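Local structure of lipoprotein (Bacillus anthracis, 4JG9) at residues S80-N85 with M147-S152; E89-F94 with T140-L145; L104-L109 with L157-N162. The protein is a putative lipoprotein of unknown function that possibly binds lipid and is probably held at the cell surface by a lipid anchor. All blocks are in the same frame, centred on the assembly; numbering follows the deposited sequence.

Contact 1 of 3, residues S80-N85 with M147-S152; sequences SPIIAN and MSLPSS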
loop_
_atom_site.group_PDB
_atom_site.type_symbol
_atom_site.label_atom_id
_atom_site.label_comp_id
_atom_site.label_asym_id
_atom_site.label_seq_id
_atom_site.Cartn_x
_atom_site.Cartn_y
_atom_site.Cartn_z
ATOM N N SER A 80 -19.973 -1.429 13.922
ATOM C CA SER A 80 -19.217 -2.332 14.762
ATOM C C SER A 80 -18.017 -1.580 15.334
ATOM O O SER A 80 -17.455 -0.712 14.670
ATOM C CB SER A 80 -18.761 -3.527 13.929
ATOM O OG SER A 80 -18.009 -4.428 14.715
ATOM N N PRO A 81 -17.625 -1.901 16.575
ATOM C CA PRO A 81 -16.493 -1.169 17.163
ATOM C C PRO A 81 -15.181 -1.484 16.441
ATOM O O PRO A 81 -14.880 -2.645 16.127
ATOM C CB PRO A 81 -16.455 -1.663 18.616
ATOM C CG PRO A 81 -17.186 -2.968 18.608
ATOM C CD PRO A 81 -18.193 -2.911 17.488
ATOM N N ILE A 82 -14.434 -0.429 16.135
ATOM C CA ILE A 82 -13.152 -0.567 15.457
ATOM C C ILE A 82 -12.005 -0.332 16.428
ATOM O O ILE A 82 -11.838 0.761 16.972
ATOM C CB ILE A 82 -13.076 0.398 14.279
ATOM C CG1 ILE A 82 -14.076 -0.044 13.208
ATOM C CG2 ILE A 82 -11.679 0.464 13.713
ATOM C CD1 ILE A 82 -14.607 1.086 12.379
ATOM N N ILE A 83 -11.211 -1.369 16.641
ATOM C CA ILE A 83 -10.124 -1.297 17.605
ATOM C C ILE A 83 -8.815 -1.219 16.836
ATOM O O ILE A 83 -8.542 -2.084 16.007
ATOM C CB ILE A 83 -10.111 -2.545 18.516
ATOM C CG1 ILE A 83 -11.510 -2.830 19.075
ATOM C CG2 ILE A 83 -9.153 -2.354 19.655
ATOM C CD1 ILE A 83 -12.024 -1.756 19.951
ATOM N N ALA A 84 -8.001 -0.204 17.116
ATOM C CA ALA A 84 -6.752 -0.035 16.379
ATOM C C ALA A 84 -5.907 -1.290 16.509
ATOM O O ALA A 84 -5.867 -1.903 17.583
ATOM C CB ALA A 84 -5.982 1.187 16.851
ATOM N N ASN A 85 -5.296 -1.692 15.394
ATOM C CA ASN A 85 -4.410 -2.855 15.352
ATOM C C ASN A 85 -5.087 -4.188 15.642
ATOM O O ASN A 85 -4.460 -5.127 16.124
ATOM C CB ASN A 85 -3.201 -2.630 16.265
ATOM C CG ASN A 85 -2.377 -1.424 15.834
ATOM O OD1 ASN A 85 -1.943 -1.326 14.674
ATOM N ND2 ASN A 85 -2.200 -0.480 16.749
HETATM N N MSE A 147 -10.805 -5.301 8.047
HETATM C CA MSE A 147 -10.084 -4.036 8.092
HETATM C C MSE A 147 -9.225 -3.918 9.326
HETATM O O MSE A 147 -9.469 -4.587 10.330
HETATM C CB MSE A 147 -11.071 -2.871 8.093
HETATM C CG MSE A 147 -12.098 -2.916 6.986
HETATM SE SE MSE A 147 -13.252 -1.330 6.964
HETATM C CE MSE A 147 -14.290 -1.710 8.463
ATOM N N SER A 148 -8.241 -3.026 9.258
ATOM C CA SER A 148 -7.427 -2.693 10.412
ATOM C C SER A 148 -6.888 -1.271 10.263
ATOM O O SER A 148 -6.424 -0.902 9.187
ATOM C CB SER A 148 -6.280 -3.698 10.555
ATOM O OG SER A 148 -5.593 -3.511 11.787
ATOM N N LEU A 149 -6.980 -0.478 11.329
ATOM C CA LEU A 149 -6.407 0.869 11.375
ATOM C C LEU A 149 -5.227 0.887 12.342
ATOM O O LEU A 149 -5.305 0.315 13.434
ATOM C CB LEU A 149 -7.438 1.902 11.832
ATOM C CG LEU A 149 -8.466 2.449 10.832
ATOM C CD1 LEU A 149 -7.770 2.746 9.513
ATOM C CD2 LEU A 149 -9.635 1.502 10.650
ATOM N N PRO A 150 -4.127 1.538 11.945
ATOM C CA PRO A 150 -2.876 1.494 12.712
ATOM C C PRO A 150 -2.892 2.224 14.050
ATOM O O PRO A 150 -2.074 1.887 14.901
ATOM C CB PRO A 150 -1.856 2.156 11.772
ATOM C CG PRO A 150 -2.667 2.976 10.830
ATOM C CD PRO A 150 -3.979 2.259 10.669
ATOM N N SER A 151 -3.779 3.192 14.252
ATOM C CA SER A 151 -3.788 3.893 15.534
ATOM C C SER A 151 -5.165 4.448 15.829
ATOM O O SER A 151 -5.974 4.613 14.920
ATOM C CB SER A 151 -2.745 5.016 15.566
ATOM O OG SER A 151 -3.142 6.112 14.758
ATOM N N SER A 152 -5.423 4.738 17.103
ATOM C CA SER A 152 -6.732 5.210 17.529
ATOM C C SER A 152 -6.935 6.686 17.213
ATOM O O SER A 152 -6.007 7.487 17.318
ATOM C CB SER A 152 -6.919 4.987 19.025
ATOM O OG SER A 152 -6.092 5.861 19.768
HETATM O O HOH W 1 -8.608 -1.749 13.510
#
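Asn85 ties its loop to residues 147-152 twice, once through its backbone and once through its side chain. Its backbone N donates to Leu149 O at 2.8 Å, and the donor sits nearly along the C=O axis (162°). Leu149 O also receives a CA-H...O contact from Ala84 CA at 3.3 Å, while the CB of Ala84 rests 3.5 Å from Ser151 C. From CB, the Asn85 side chain turns back toward the partner loop: CG is anti to the carbonyl carbon and beside the backbone N (chi1 -61°), which carries CG to 3.5 Å from Pro150 O. At the tip, Asn85 ND2 makes a weak, bent hydrogen bond to Pro150 O at 3.0 Å (130°), and OD1, itself an acceptor, comes close to the same oxygen without bonding.

Both segments lie in connections between strands, one joining 75-78 to 88-94 and the other, starting from the last residue of strand 142-147, leading to 153-161. The second passes from one antiparallel sheet to the other, and the backbone of Ile82 and Ala84 bonds to Glu174 at the chain's end. A water bridges the loops further, donating to Ile83 O and accepting from Leu149 N at 3.0 Å. Deeper in, Ile82 CG2 meets Leu149 CD2 at 3.8 Å, and Ile171 packs against both side chains. Ser151 OG takes a hydrogen bond from Lys110 and is also hydrogen-bonded to Thr37 O of the second subunit.

Contact 2 of 3, residues E89-F94 with T140-L145; sequences EIMWYF and TNELPL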
loop_
_atom_site.group_PDB
_atom_site.type_symbol
_atom_site.label_atom_id
_atom_site.label_comp_id
_atom_site.label_asym_id
_atom_site.label_seq_id
_atom_site.Cartn_x
_atom_site.Cartn_y
_atom_site.Cartn_z
ATOM N N GLU A 89 -13.573 -8.250 10.807
ATOM C CA GLU A 89 -14.369 -8.456 9.610
ATOM C C GLU A 89 -15.648 -7.648 9.776
ATOM O O GLU A 89 -16.430 -7.888 10.699
ATOM C CB GLU A 89 -14.675 -9.937 9.398
ATOM C CG GLU A 89 -15.420 -10.235 8.098
ATOM C CD GLU A 89 -15.750 -11.715 7.923
ATOM O OE1 GLU A 89 -16.530 -12.257 8.739
ATOM O OE2 GLU A 89 -15.227 -12.336 6.970
ATOM N N ILE A 90 -15.860 -6.676 8.899
ATOM C CA ILE A 90 -17.042 -5.846 9.030
ATOM C C ILE A 90 -17.895 -5.902 7.780
ATOM O O ILE A 90 -17.406 -5.770 6.660
ATOM C CB ILE A 90 -16.668 -4.392 9.368
ATOM C CG1 ILE A 90 -15.953 -4.380 10.723
ATOM C CG2 ILE A 90 -17.921 -3.517 9.422
ATOM C CD1 ILE A 90 -15.507 -3.034 11.221
HETATM N N MSE A 91 -19.183 -6.136 7.978
HETATM C CA MSE A 91 -20.078 -6.229 6.852
HETATM C C MSE A 91 -20.344 -4.853 6.231
HETATM O O MSE A 91 -20.681 -3.886 6.927
HETATM C CB MSE A 91 -21.362 -6.949 7.259
HETATM C CG MSE A 91 -21.311 -8.462 6.952
HETATM SE SE MSE A 91 -21.684 -8.735 5.046
HETATM C CE MSE A 91 -22.958 -7.271 5.000
ATOM N N TRP A 92 -20.149 -4.764 4.920
ATOM C CA TRP A 92 -20.441 -3.535 4.197
ATOM C C TRP A 92 -21.740 -3.683 3.420
ATOM O O TRP A 92 -22.077 -4.783 2.967
ATOM C CB TRP A 92 -19.292 -3.164 3.273
ATOM C CG TRP A 92 -18.191 -2.488 4.005
ATOM C CD1 TRP A 92 -17.382 -3.041 4.963
ATOM C CD2 TRP A 92 -17.764 -1.132 3.851
ATOM N NE1 TRP A 92 -16.484 -2.106 5.422
ATOM C CE2 TRP A 92 -16.689 -0.927 4.752
ATOM C CE3 TRP A 92 -18.179 -0.069 3.041
ATOM C CZ2 TRP A 92 -16.024 0.296 4.865
ATOM C CZ3 TRP A 92 -17.515 1.154 3.156
ATOM C CH2 TRP A 92 -16.448 1.321 4.061
ATOM N N TYR A 93 -22.469 -2.577 3.283
ATOM C CA TYR A 93 -23.785 -2.595 2.655
ATOM C C TYR A 93 -23.878 -1.577 1.529
ATOM O O TYR A 93 -23.568 -0.388 1.724
ATOM C CB TYR A 93 -24.869 -2.302 3.700
ATOM C CG TYR A 93 -24.954 -3.318 4.811
ATOM C CD1 TYR A 93 -24.143 -3.215 5.935
ATOM C CD2 TYR A 93 -25.859 -4.372 4.752
ATOM C CE1 TYR A 93 -24.226 -4.144 6.970
ATOM C CE2 TYR A 93 -25.947 -5.305 5.775
ATOM C CZ TYR A 93 -25.132 -5.184 6.884
ATOM O OH TYR A 93 -25.209 -6.104 7.909
ATOM N N PHE A 94 -24.337 -2.041 0.367
ATOM C CA PHE A 94 -24.449 -1.197 -0.818
ATOM C C PHE A 94 -25.892 -0.802 -1.043
ATOM O O PHE A 94 -26.622 -1.476 -1.770
ATOM C CB PHE A 94 -23.860 -1.920 -2.031
ATOM C CG PHE A 94 -22.482 -2.439 -1.779
ATOM C CD1 PHE A 94 -21.412 -1.569 -1.685
ATOM C CD2 PHE A 94 -22.261 -3.790 -1.589
ATOM C CE1 PHE A 94 -20.151 -2.034 -1.424
ATOM C CE2 PHE A 94 -21.001 -4.262 -1.329
ATOM C CZ PHE A 94 -19.944 -3.385 -1.246
ATOM N N THR A 140 -24.889 -6.628 -5.718
ATOM C CA THR A 140 -24.077 -7.177 -4.636
ATOM C C THR A 140 -24.727 -7.030 -3.263
ATOM O O THR A 140 -24.752 -7.962 -2.473
ATOM C CB THR A 140 -22.689 -6.518 -4.587
ATOM O OG1 THR A 140 -22.036 -6.694 -5.843
ATOM C CG2 THR A 140 -21.844 -7.145 -3.511
ATOM N N ASN A 141 -25.256 -5.847 -2.995
ATOM C CA ASN A 141 -25.968 -5.586 -1.757
ATOM C C ASN A 141 -25.092 -5.569 -0.513
ATOM O O ASN A 141 -25.025 -4.570 0.184
ATOM C CB ASN A 141 -27.132 -6.554 -1.596
ATOM C CG ASN A 141 -28.190 -6.356 -2.653
ATOM O OD1 ASN A 141 -28.260 -5.309 -3.288
ATOM N ND2 ASN A 141 -29.021 -7.364 -2.848
ATOM N N GLU A 142 -24.421 -6.678 -0.234
ATOM C CA GLU A 142 -23.563 -6.750 0.942
ATOM C C GLU A 142 -22.276 -7.536 0.717
ATOM O O GLU A 142 -22.218 -8.438 -0.103
ATOM C CB GLU A 142 -24.332 -7.279 2.153
ATOM C CG GLU A 142 -24.552 -8.776 2.160
ATOM C CD GLU A 142 -25.341 -9.240 3.365
ATOM O OE1 GLU A 142 -26.235 -8.503 3.817
ATOM O OE2 GLU A 142 -25.070 -10.351 3.854
ATOM N N LEU A 143 -21.246 -7.183 1.473
ATOM C CA LEU A 143 -19.915 -7.761 1.325
ATOM C C LEU A 143 -19.091 -7.607 2.605
ATOM O O LEU A 143 -18.955 -6.511 3.141
ATOM C CB LEU A 143 -19.185 -7.106 0.136
ATOM C CG LEU A 143 -17.799 -7.676 -0.233
ATOM C CD1 LEU A 143 -17.916 -9.055 -0.848
ATOM C CD2 LEU A 143 -17.013 -6.746 -1.145
ATOM N N PRO A 144 -18.525 -8.711 3.097
ATOM C CA PRO A 144 -17.683 -8.666 4.297
ATOM C C PRO A 144 -16.265 -8.239 3.975
ATOM O O PRO A 144 -15.674 -8.758 3.046
ATOM C CB PRO A 144 -17.695 -10.107 4.803
ATOM C CG PRO A 144 -18.201 -10.935 3.683
ATOM C CD PRO A 144 -18.614 -10.063 2.533
ATOM N N LEU A 145 -15.759 -7.260 4.715
ATOM C CA LEU A 145 -14.409 -6.761 4.522
ATOM C C LEU A 145 -13.652 -6.777 5.840
ATOM O O LEU A 145 -14.148 -6.293 6.869
ATOM C CB LEU A 145 -14.450 -5.330 3.994
ATOM C CG LEU A 145 -15.131 -5.138 2.642
ATOM C CD1 LEU A 145 -15.133 -3.660 2.261
ATOM C CD2 LEU A 145 -14.431 -5.973 1.592
HETATM O O HOH W 2 -27.669 -2.607 -3.888
#
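Phe94 N donates to Asn141 O in a short, straight bond of 2.6 Å (178°), at the Phe94 end of an antiparallel ladder between the two segments. Four more backbone bonds make up the rest, two in each of the hydrogen-bonded pairs Trp92-Leu143 and Ile90-Leu145; the shortest of these four runs from Ile90 N to Leu145 O at 2.7 Å. Met91-Pro144 and Tyr93-Glu142 are the non-hydrogen-bonded pairs, which suits a proline, since it has no N-H to give.

The face bearing Trp92 and Leu145 is apolar. Leu145 CD1 stands over the five-membered ring of Trp92, 3.6 Å from its centroid and 12° off the normal, a CH-pi contact in which the two side chains cross at about a right angle. Phe94 turns a ring edge to Leu143, with CE2 3.7 Å from Leu143 CB, while CE2 also reaches Thr140 CG2 at 3.7 Å. On the other face, the bent chain of selenomethionine Met91 brings SE to 3.7 Å from Pro144 N. Glu142 runs alongside Tyr93, its CG wedged between backbone N and carbonyl carbon (chi1 77°), and OE1 comes 3.8 Å from Tyr93 CE2 with the carboxylate nearly perpendicular to the ring.

Strand 142-147 is an outermost strand of its five-stranded sheet within this chain. Strand 88-94 pairs on its other side with strand 75-78, whose Ile75 and Met77 touch Trp92, while Thr132 and Asn134 of strand 131-136 pack on Leu145 and Leu143 respectively.

Contact 3 of 3, residues L104-L109 with L157-N162; sequences LSIIAL and LNIYVN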
loop_
_atom_site.group_PDB
_atom_site.type_symbol
_atom_site.label_atom_id
_atom_site.label_comp_id
_atom_site.label_asym_id
_atom_site.label_seq_id
_atom_site.Cartn_x
_atom_site.Cartn_y
_atom_site.Cartn_z
ATOM N N LEU A 104 -13.850 -2.364 -5.665
ATOM C CA LEU A 104 -14.035 -1.353 -4.625
ATOM C C LEU A 104 -12.708 -0.999 -3.976
ATOM O O LEU A 104 -11.959 -1.889 -3.555
ATOM C CB LEU A 104 -15.007 -1.867 -3.558
ATOM C CG LEU A 104 -15.299 -0.964 -2.365
ATOM C CD1 LEU A 104 -16.251 0.146 -2.757
ATOM C CD2 LEU A 104 -15.886 -1.791 -1.242
ATOM N N SER A 105 -12.414 0.295 -3.907
ATOM C CA SER A 105 -11.209 0.766 -3.223
ATOM C C SER A 105 -11.537 1.617 -1.999
ATOM O O SER A 105 -12.485 2.411 -1.996
ATOM C CB SER A 105 -10.306 1.578 -4.166
ATOM O OG SER A 105 -9.999 0.880 -5.360
ATOM N N ILE A 106 -10.742 1.439 -0.955
ATOM C CA ILE A 106 -10.851 2.272 0.220
ATOM C C ILE A 106 -9.485 2.835 0.563
ATOM O O ILE A 106 -8.543 2.088 0.809
ATOM C CB ILE A 106 -11.361 1.501 1.429
ATOM C CG1 ILE A 106 -12.791 1.030 1.186
ATOM C CG2 ILE A 106 -11.325 2.396 2.664
ATOM C CD1 ILE A 106 -13.229 -0.015 2.164
ATOM N N ILE A 107 -9.386 4.159 0.580
ATOM C CA ILE A 107 -8.151 4.845 0.920
ATOM C C ILE A 107 -8.385 5.689 2.164
ATOM O O ILE A 107 -9.188 6.622 2.133
ATOM C CB ILE A 107 -7.720 5.768 -0.216
ATOM C CG1 ILE A 107 -7.544 4.966 -1.516
ATOM C CG2 ILE A 107 -6.454 6.521 0.158
ATOM C CD1 ILE A 107 -6.964 5.780 -2.657
ATOM N N ALA A 108 -7.664 5.387 3.239
ATOM C CA ALA A 108 -7.904 6.017 4.538
ATOM C C ALA A 108 -6.840 7.044 4.897
ATOM O O ALA A 108 -5.657 6.909 4.526
ATOM C CB ALA A 108 -7.985 4.959 5.623
ATOM N N LEU A 109 -7.265 8.091 5.589
ATOM C CA LEU A 109 -6.326 9.050 6.168
ATOM C C LEU A 109 -6.753 9.411 7.571
ATOM O O LEU A 109 -7.934 9.663 7.837
ATOM C CB LEU A 109 -6.231 10.323 5.330
ATOM C CG LEU A 109 -5.537 10.127 3.981
ATOM C CD1 LEU A 109 -6.559 10.088 2.857
ATOM C CD2 LEU A 109 -4.479 11.201 3.753
ATOM N N LEU A 157 -12.651 7.658 5.490
ATOM C CA LEU A 157 -12.599 6.563 4.537
ATOM C C LEU A 157 -13.038 7.042 3.156
ATOM O O LEU A 157 -14.218 7.306 2.942
ATOM C CB LEU A 157 -13.517 5.446 5.008
ATOM C CG LEU A 157 -12.930 4.340 5.880
ATOM C CD1 LEU A 157 -12.034 4.893 6.945
ATOM C CD2 LEU A 157 -14.066 3.543 6.513
ATOM N N ASN A 158 -12.092 7.164 2.226
ATOM C CA ASN A 158 -12.422 7.589 0.860
ATOM C C ASN A 158 -12.706 6.386 -0.020
ATOM O O ASN A 158 -11.893 5.473 -0.107
ATOM C CB ASN A 158 -11.296 8.423 0.264
ATOM C CG ASN A 158 -10.940 9.599 1.128
ATOM O OD1 ASN A 158 -11.677 10.587 1.178
ATOM N ND2 ASN A 158 -9.808 9.498 1.839
ATOM N N ILE A 159 -13.876 6.371 -0.646
ATOM C CA ILE A 159 -14.349 5.177 -1.331
ATOM C C ILE A 159 -14.421 5.404 -2.841
ATOM O O ILE A 159 -14.953 6.418 -3.307
ATOM C CB ILE A 159 -15.725 4.729 -0.786
ATOM C CG1 ILE A 159 -15.642 4.423 0.712
ATOM C CG2 ILE A 159 -16.258 3.522 -1.538
ATOM C CD1 ILE A 159 -16.893 4.852 1.448
ATOM N N TYR A 160 -13.864 4.459 -3.590
ATOM C CA TYR A 160 -13.822 4.525 -5.046
ATOM C C TYR A 160 -14.412 3.243 -5.594
ATOM O O TYR A 160 -14.323 2.190 -4.966
ATOM C CB TYR A 160 -12.376 4.689 -5.549
ATOM C CG TYR A 160 -11.694 5.914 -4.986
ATOM C CD1 TYR A 160 -11.494 7.048 -5.770
ATOM C CD2 TYR A 160 -11.253 5.939 -3.661
ATOM C CE1 TYR A 160 -10.880 8.182 -5.247
ATOM C CE2 TYR A 160 -10.643 7.074 -3.127
ATOM C CZ TYR A 160 -10.459 8.184 -3.925
ATOM O OH TYR A 160 -9.850 9.294 -3.391
ATOM N N VAL A 161 -15.060 3.348 -6.742
ATOM C CA VAL A 161 -15.499 2.182 -7.471
ATOM C C VAL A 161 -15.012 2.328 -8.887
ATOM O O VAL A 161 -15.215 3.383 -9.521
ATOM C CB VAL A 161 -17.033 2.029 -7.454
ATOM C CG1 VAL A 161 -17.480 0.914 -8.404
ATOM C CG2 VAL A 161 -17.514 1.803 -6.034
ATOM N N ASN A 162 -14.357 1.276 -9.371
ATOM C CA ASN A 162 -13.779 1.300 -10.704
ATOM C C ASN A 162 -12.860 2.510 -10.850
ATOM O O ASN A 162 -12.809 3.133 -11.913
ATOM C CB ASN A 162 -14.871 1.305 -11.776
ATOM C CG ASN A 162 -14.368 0.791 -13.107
ATOM O OD1 ASN A 162 -13.383 0.048 -13.161
ATOM N ND2 ASN A 162 -15.040 1.175 -14.193
#
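Leu157, the first residue of the second segment, sets its CG 4.1 Å from Ile106 CG2, on the face that also carries Ala108, Ile159 and Leu104. Asn158 next grips Ile107 O twice: its backbone N and its ND2 both donate at 3.0 Å, arriving from opposite faces of the carbonyl plane. Placing CG beside the backbone N (chi1 -55°) brings the amide to this oxygen, and Gln168 NE2 bonds OD1. Asn158 O in turn accepts from Ile107 N in the carbonyl plane.

Ile159 drops back to the apolar face, where its CG2 meets Leu104 CD1 at 3.6 Å. Tyr160 and Ser105 are an antiparallel hydrogen-bonded pair: Tyr160 N donates to Ser105 O and Ser105 N to Tyr160 O, both at 2.9 Å. Tyr160 CE2 lies 3.9 Å from Ile107 CD1; Ser105 OG bonds Thr131 OG1. Val161 closes the ladder, its CG2 resting 3.9 Å from Leu104 CD1.

Strand 102-110 is also paired with 131-136 and 117-118, and strand 153-161 with 164-173. The Ile106 and Ile159 side lies against Trp92 of strand 88-94 in the other sheet, whereas Phe44 and Phe45 approach Tyr160 on the far side.

Contact 3 is wholly buried and joins two strands of one antiparallel sheet; contact 2 joins two strands of the other, with one face on the core and the other carrying more exposed residues such as Glu142 and Pro144. Their apolar faces meet, Trp92 and Leu145 packing on Ile106, as in a beta sandwich. Contact 1, mostly buried with Asn85 and Ser152 exposed, pairs loops rather than strands, so two direct hydrogen bonds, one weak, and a bridging water replace a regular ladder. It nevertheless reaches contact 2, since Met147 and Ile82 pack on Ile90. Strand 142-147 leads from contact 2 into the loop of contact 1, and strand 153-161 continues to contact 3.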